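Local coordinates for protein glutathione transferase o1 (Bombyx mori, PDB 3RBT) that probably acts as an Omega-class glutathione transferase, conjugating glutathione and perhaps reducing dehydroascorbate with it, at residues 176-187 and 210-220. Numbering follows the deposited sequence.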
loop_
_atom_site.group_PDB
_atom_site.type_symbol
_atom_site.label_atom_id
_atom_site.label_comp_id
_atom_site.label_asym_id
_atom_site.label_seq_id
_atom_site.Cartn_x
_atom_site.Cartn_y
_atom_site.Cartn_z
ATOM N N ASP A 176 -4.852 -12.509 -8.990
ATOM C CA ASP A 176 -4.486 -13.928 -9.015
ATOM C C ASP A 176 -3.007 -14.198 -8.708
ATOM O O ASP A 176 -2.695 -15.003 -7.837
ATOM C CB ASP A 176 -4.872 -14.545 -10.357
ATOM C CG ASP A 176 -6.347 -14.430 -10.629
ATOM O OD1 ASP A 176 -7.127 -15.257 -10.098
ATOM O OD2 ASP A 176 -6.727 -13.494 -11.362
ATOM N N TYR A 177 -2.105 -13.522 -9.414
ATOM C CA TYR A 177 -0.674 -13.747 -9.222
ATOM C C TYR A 177 -0.134 -13.150 -7.912
ATOM O O TYR A 177 0.784 -13.717 -7.317
ATOM C CB TYR A 177 0.136 -13.230 -10.415
ATOM C CG TYR A 177 -0.082 -14.002 -11.710
ATOM C CD1 TYR A 177 -0.543 -13.361 -12.858
ATOM C CD2 TYR A 177 0.191 -15.366 -11.785
ATOM C CE1 TYR A 177 -0.730 -14.063 -14.045
ATOM C CE2 TYR A 177 0.009 -16.070 -12.966
ATOM C CZ TYR A 177 -0.459 -15.417 -14.087
ATOM O OH TYR A 177 -0.642 -16.127 -15.255
ATOM N N MET A 178 -0.693 -12.017 -7.478
ATOM C CA MET A 178 -0.288 -11.388 -6.212
ATOM C C MET A 178 -0.539 -12.309 -5.018
ATOM O O MET A 178 0.229 -12.336 -4.064
ATOM C CB MET A 178 -1.029 -10.058 -5.985
ATOM C CG MET A 178 -0.575 -8.883 -6.882
ATOM S SD MET A 178 1.209 -8.649 -6.991
ATOM C CE MET A 178 1.531 -7.636 -5.569
ATOM N N VAL A 179 -1.621 -13.067 -5.103
ATOM C CA VAL A 179 -2.127 -13.894 -4.024
ATOM C C VAL A 179 -1.531 -15.315 -4.055
ATOM O O VAL A 179 -1.374 -15.963 -3.005
ATOM C CB VAL A 179 -3.684 -13.899 -4.132
ATOM C CG1 VAL A 179 -4.286 -15.230 -3.898
ATOM C CG2 VAL A 179 -4.297 -12.799 -3.250
ATOM N N TRP A 180 -1.170 -15.773 -5.251
ATOM C CA TRP A 180 -0.773 -17.164 -5.459
ATOM C C TRP A 180 0.372 -17.699 -4.583
ATOM O O TRP A 180 0.250 -18.802 -4.052
ATOM C CB TRP A 180 -0.488 -17.468 -6.937
ATOM C CG TRP A 180 -0.248 -18.941 -7.134
ATOM C CD1 TRP A 180 0.920 -19.545 -7.472
ATOM C CD2 TRP A 180 -1.205 -19.994 -6.935
ATOM N NE1 TRP A 180 0.752 -20.916 -7.516
ATOM C CE2 TRP A 180 -0.546 -21.211 -7.184
ATOM C CE3 TRP A 180 -2.558 -20.019 -6.561
ATOM C CZ2 TRP A 180 -1.200 -22.449 -7.101
ATOM C CZ3 TRP A 180 -3.199 -21.243 -6.458
ATOM C CH2 TRP A 180 -2.521 -22.443 -6.725
ATOM N N PRO A 181 1.485 -16.948 -4.445
ATOM C CA PRO A 181 2.608 -17.540 -3.721
ATOM C C PRO A 181 2.236 -18.142 -2.356
ATOM O O PRO A 181 2.674 -19.248 -2.051
ATOM C CB PRO A 181 3.582 -16.360 -3.574
ATOM C CG PRO A 181 3.334 -15.573 -4.801
ATOM C CD PRO A 181 1.840 -15.609 -4.957
ATOM N N TRP A 182 1.416 -17.445 -1.575
ATOM C CA TRP A 182 0.994 -17.950 -0.272
ATOM C C TRP A 182 0.025 -19.119 -0.397
ATOM O O TRP A 182 0.126 -20.082 0.360
ATOM C CB TRP A 182 0.438 -16.826 0.611
ATOM C CG TRP A 182 1.542 -15.882 0.988
ATOM C CD1 TRP A 182 2.320 -15.928 2.123
ATOM C CD2 TRP A 182 2.026 -14.781 0.215
ATOM N NE1 TRP A 182 3.245 -14.912 2.099
ATOM C CE2 TRP A 182 3.089 -14.197 0.938
ATOM C CE3 TRP A 182 1.657 -14.223 -1.019
ATOM C CZ2 TRP A 182 3.784 -13.075 0.469
ATOM C CZ3 TRP A 182 2.352 -13.115 -1.483
ATOM C CH2 TRP A 182 3.407 -12.558 -0.743
ATOM N N VAL A 183 -0.878 -19.052 -1.375
ATOM C CA VAL A 183 -1.810 -20.150 -1.624
ATOM C C VAL A 183 -1.073 -21.456 -1.988
ATOM O O VAL A 183 -1.396 -22.524 -1.470
ATOM C CB VAL A 183 -2.886 -19.764 -2.671
ATOM C CG1 VAL A 183 -3.781 -20.955 -3.003
ATOM C CG2 VAL A 183 -3.735 -18.617 -2.143
ATOM N N GLU A 184 -0.073 -21.363 -2.860
ATOM C CA GLU A 184 0.710 -22.536 -3.256
ATOM C C GLU A 184 1.418 -23.176 -2.053
ATOM O O GLU A 184 1.512 -24.404 -1.958
ATOM C CB GLU A 184 1.737 -22.147 -4.306
ATOM C CG GLU A 184 2.302 -23.309 -5.081
ATOM C CD GLU A 184 3.324 -22.841 -6.084
ATOM O OE1 GLU A 184 4.512 -22.717 -5.705
ATOM O OE2 GLU A 184 2.933 -22.582 -7.246
ATOM N N ARG A 185 1.919 -22.323 -1.154
ATOM C CA ARG A 185 2.575 -22.763 0.076
ATOM C C ARG A 185 1.626 -23.480 1.034
ATOM O O ARG A 185 2.036 -24.417 1.708
ATOM C CB ARG A 185 3.266 -21.594 0.779
ATOM C CG ARG A 185 4.583 -21.224 0.119
ATOM C CD ARG A 185 5.061 -19.821 0.474
ATOM N NE ARG A 185 6.376 -19.586 -0.124
ATOM C CZ ARG A 185 6.581 -19.313 -1.414
ATOM N NH1 ARG A 185 5.557 -19.233 -2.257
ATOM N NH2 ARG A 185 7.816 -19.129 -1.869
ATOM N N LEU A 186 0.362 -23.060 1.065
ATOM C CA LEU A 186 -0.632 -23.669 1.960
ATOM C C LEU A 186 -0.802 -25.170 1.761
ATOM O O LEU A 186 -1.053 -25.892 2.725
ATOM C CB LEU A 186 -1.988 -22.971 1.856
ATOM C CG LEU A 186 -2.025 -21.514 2.322
ATOM C CD1 LEU A 186 -3.424 -20.927 2.159
ATOM C CD2 LEU A 186 -1.534 -21.372 3.765
ATOM N N TYR A 187 -0.661 -25.631 0.515
ATOM C CA TYR A 187 -0.763 -27.062 0.200
ATOM C C TYR A 187 0.205 -27.934 1.022
ATOM O O TYR A 187 -0.040 -29.123 1.197
ATOM C CB TYR A 187 -0.564 -27.320 -1.305
ATOM C CG TYR A 187 -1.648 -26.748 -2.213
ATOM C CD1 TYR A 187 -2.897 -27.364 -2.332
ATOM C CD2 TYR A 187 -1.410 -25.610 -2.975
ATOM C CE1 TYR A 187 -3.885 -26.842 -3.177
ATOM C CE2 TYR A 187 -2.382 -25.083 -3.819
ATOM C CZ TYR A 187 -3.614 -25.697 -3.911
ATOM O OH TYR A 187 -4.563 -25.165 -4.750
ATOM N N TRP A 210 -10.301 -22.830 -8.170
ATOM C CA TRP A 210 -9.372 -21.831 -8.696
ATOM C C TRP A 210 -7.914 -22.257 -8.466
ATOM O O TRP A 210 -7.094 -22.207 -9.389
ATOM C CB TRP A 210 -9.689 -20.461 -8.073
ATOM C CG TRP A 210 -8.636 -19.396 -8.268
ATOM C CD1 TRP A 210 -8.486 -18.577 -9.353
ATOM C CD2 TRP A 210 -7.605 -19.032 -7.347
ATOM N NE1 TRP A 210 -7.419 -17.733 -9.167
ATOM C CE2 TRP A 210 -6.860 -17.988 -7.943
ATOM C CE3 TRP A 210 -7.234 -19.487 -6.077
ATOM C CZ2 TRP A 210 -5.766 -17.390 -7.314
ATOM C CZ3 TRP A 210 -6.152 -18.898 -5.449
ATOM C CH2 TRP A 210 -5.426 -17.858 -6.070
ATOM N N GLY A 211 -7.610 -22.691 -7.242
ATOM C CA GLY A 211 -6.319 -23.296 -6.914
ATOM C C GLY A 211 -5.871 -24.365 -7.901
ATOM O O GLY A 211 -4.718 -24.366 -8.348
ATOM N N ASP A 212 -6.787 -25.265 -8.249
ATOM C CA ASP A 212 -6.500 -26.334 -9.208
ATOM C C ASP A 212 -6.173 -25.770 -10.583
ATOM O O ASP A 212 -5.216 -26.201 -11.226
ATOM C CB ASP A 212 -7.686 -27.305 -9.312
ATOM C CG ASP A 212 -7.864 -28.137 -8.064
ATOM O OD1 ASP A 212 -6.873 -28.311 -7.318
ATOM O OD2 ASP A 212 -8.989 -28.620 -7.828
ATOM N N GLN A 213 -6.974 -24.805 -11.022
ATOM C CA GLN A 213 -6.758 -24.154 -12.307
ATOM C C GLN A 213 -5.453 -23.357 -12.343
ATOM O O GLN A 213 -4.733 -23.401 -13.334
ATOM C CB GLN A 213 -7.956 -23.267 -12.669
ATOM C CG GLN A 213 -9.197 -24.058 -13.094
ATOM C CD GLN A 213 -8.998 -24.789 -14.406
ATOM O OE1 GLN A 213 -8.570 -24.198 -15.403
ATOM N NE2 GLN A 213 -9.310 -26.082 -14.418
ATOM N N MET A 214 -5.148 -22.644 -11.258
ATOM C CA MET A 214 -3.891 -21.902 -11.163
ATOM C C MET A 214 -2.697 -22.845 -11.272
ATOM O O MET A 214 -1.703 -22.501 -11.892
ATOM C CB MET A 214 -3.804 -21.115 -9.853
ATOM C CG MET A 214 -4.668 -19.865 -9.788
ATOM S SD MET A 214 -4.208 -18.540 -10.931
ATOM C CE MET A 214 -2.643 -17.992 -10.234
ATOM N N GLN A 215 -2.799 -24.036 -10.681
ATOM C CA GLN A 215 -1.701 -25.011 -10.751
ATOM C C GLN A 215 -1.344 -25.446 -12.180
ATOM O O GLN A 215 -0.206 -25.848 -12.446
ATOM C CB GLN A 215 -1.994 -26.230 -9.876
ATOM C CG GLN A 215 -1.846 -25.949 -8.379
ATOM C CD GLN A 215 -2.243 -27.135 -7.529
ATOM O OE1 GLN A 215 -3.296 -27.128 -6.893
ATOM N NE2 GLN A 215 -1.407 -28.179 -7.533
ATOM N N LEU A 216 -2.307 -25.343 -13.094
ATOM C CA LEU A 216 -2.099 -25.726 -14.487
ATOM C C LEU A 216 -1.548 -24.598 -15.358
ATOM O O LEU A 216 -1.120 -24.844 -16.488
ATOM C CB LEU A 216 -3.395 -26.290 -15.092
ATOM C CG LEU A 216 -4.037 -27.489 -14.379
ATOM C CD1 LEU A 216 -5.338 -27.910 -15.064
ATOM C CD2 LEU A 216 -3.069 -28.665 -14.300
ATOM N N ASP A 217 -1.547 -23.376 -14.822
ATOM C CA ASP A 217 -1.069 -22.181 -15.531
ATOM C C ASP A 217 0.435 -22.284 -15.797
ATOM O O ASP A 217 1.219 -22.569 -14.887
ATOM C CB ASP A 217 -1.395 -20.929 -14.700
ATOM C CG ASP A 217 -1.296 -19.635 -15.496
ATOM O OD1 ASP A 217 -2.013 -19.478 -16.514
ATOM O OD2 ASP A 217 -0.523 -18.753 -15.082
ATOM N N ASP A 218 0.826 -22.053 -17.050
ATOM C CA ASP A 218 2.224 -22.176 -17.485
ATOM C C ASP A 218 3.203 -21.301 -16.706
ATOM O O ASP A 218 4.336 -21.710 -16.432
ATOM C CB ASP A 218 2.343 -21.876 -18.977
ATOM C CG ASP A 218 1.573 -22.866 -19.823
ATOM O OD1 ASP A 218 2.186 -23.855 -20.295
ATOM O OD2 ASP A 218 0.350 -22.666 -19.985
ATOM N N ILE A 219 2.750 -20.100 -16.362
ATOM C CA ILE A 219 3.517 -19.162 -15.560
ATOM C C ILE A 219 3.691 -19.678 -14.124
ATOM O O ILE A 219 4.801 -19.659 -13.583
ATOM C CB ILE A 219 2.859 -17.759 -15.608
ATOM C CG1 ILE A 219 2.905 -17.214 -17.043
ATOM C CG2 ILE A 219 3.540 -16.785 -14.645
ATOM C CD1 ILE A 219 1.703 -16.371 -17.418
ATOM N N VAL A 220 2.598 -20.141 -13.515
ATOM C CA VAL A 220 2.643 -20.737 -12.180
ATOM C C VAL A 220 3.640 -21.903 -12.134
ATOM O O VAL A 220 4.518 -21.964 -11.259
ATOM C CB VAL A 220 1.239 -21.218 -11.738
ATOM C CG1 VAL A 220 1.329 -22.232 -10.583
ATOM C CG2 VAL A 220 0.360 -20.032 -11.362
HETATM O O HOH W 1 4.302 -20.721 -8.732
#
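Trp180 of helix 174-186 wedges its indole among Trp210, Gly211, Met214 and Val220 in a knob-into-hole contact; segments 176-186 and 210-216 cross at -103°, and Val220 comes from the following helix 218-222. Aromatic and apolar packing dominates. Trp180 CG lies anti to the backbone N (chi1 -173°), which sends the ring toward helix 205-216, where its edge meets the face of Trp210 in an offset edge-to-face pair with six-membered centroids 5.4 Å apart. Met214 CB sits over one face of the Trp180 six-membered ring in a CH-pi contact, 3.6 Å from the centroid, and Val220 CG2 covers the five-membered ring on that same face; Glu184 CB lies against the opposite one. The indole of Trp210 in turn fits among Asp176, Val179, Trp180 and Val183. Tyr187 OH reaches Gly211 CA at 3.4 Å, with no side chain on the glycine to come between them.

Polar bonds frame the apolar centre. Trp210 NE1 donates to Asp176 OD1 (2.7 Å), meeting the anti side of a carboxylate that also accepts from the backbone N of Phe167, Gly168 and Gly173. Tyr177 OH donates to the syn side of Asp217 OD2 at 2.6 Å, tying the helix to the N-cap residue of helix 218-222. Trp180 NE1 donates to Glu184 OE2 (2.8 Å) from above the carboxylate plane; a water bridges that oxygen to Val220 O, while Glu184 OE1 bonds Tyr230. Replacing Trp180 with an alanine would probably open a gap beneath Met214 and Val220 and deprive Glu184 OE2 of its indole donor.

Within the all-helical C-terminal domain of the GST fold, the indole N-H groups of Trp180 and Trp210 thus find carboxylate acceptors, consistent with two large aromatic side chains being buried here with their donors satisfied.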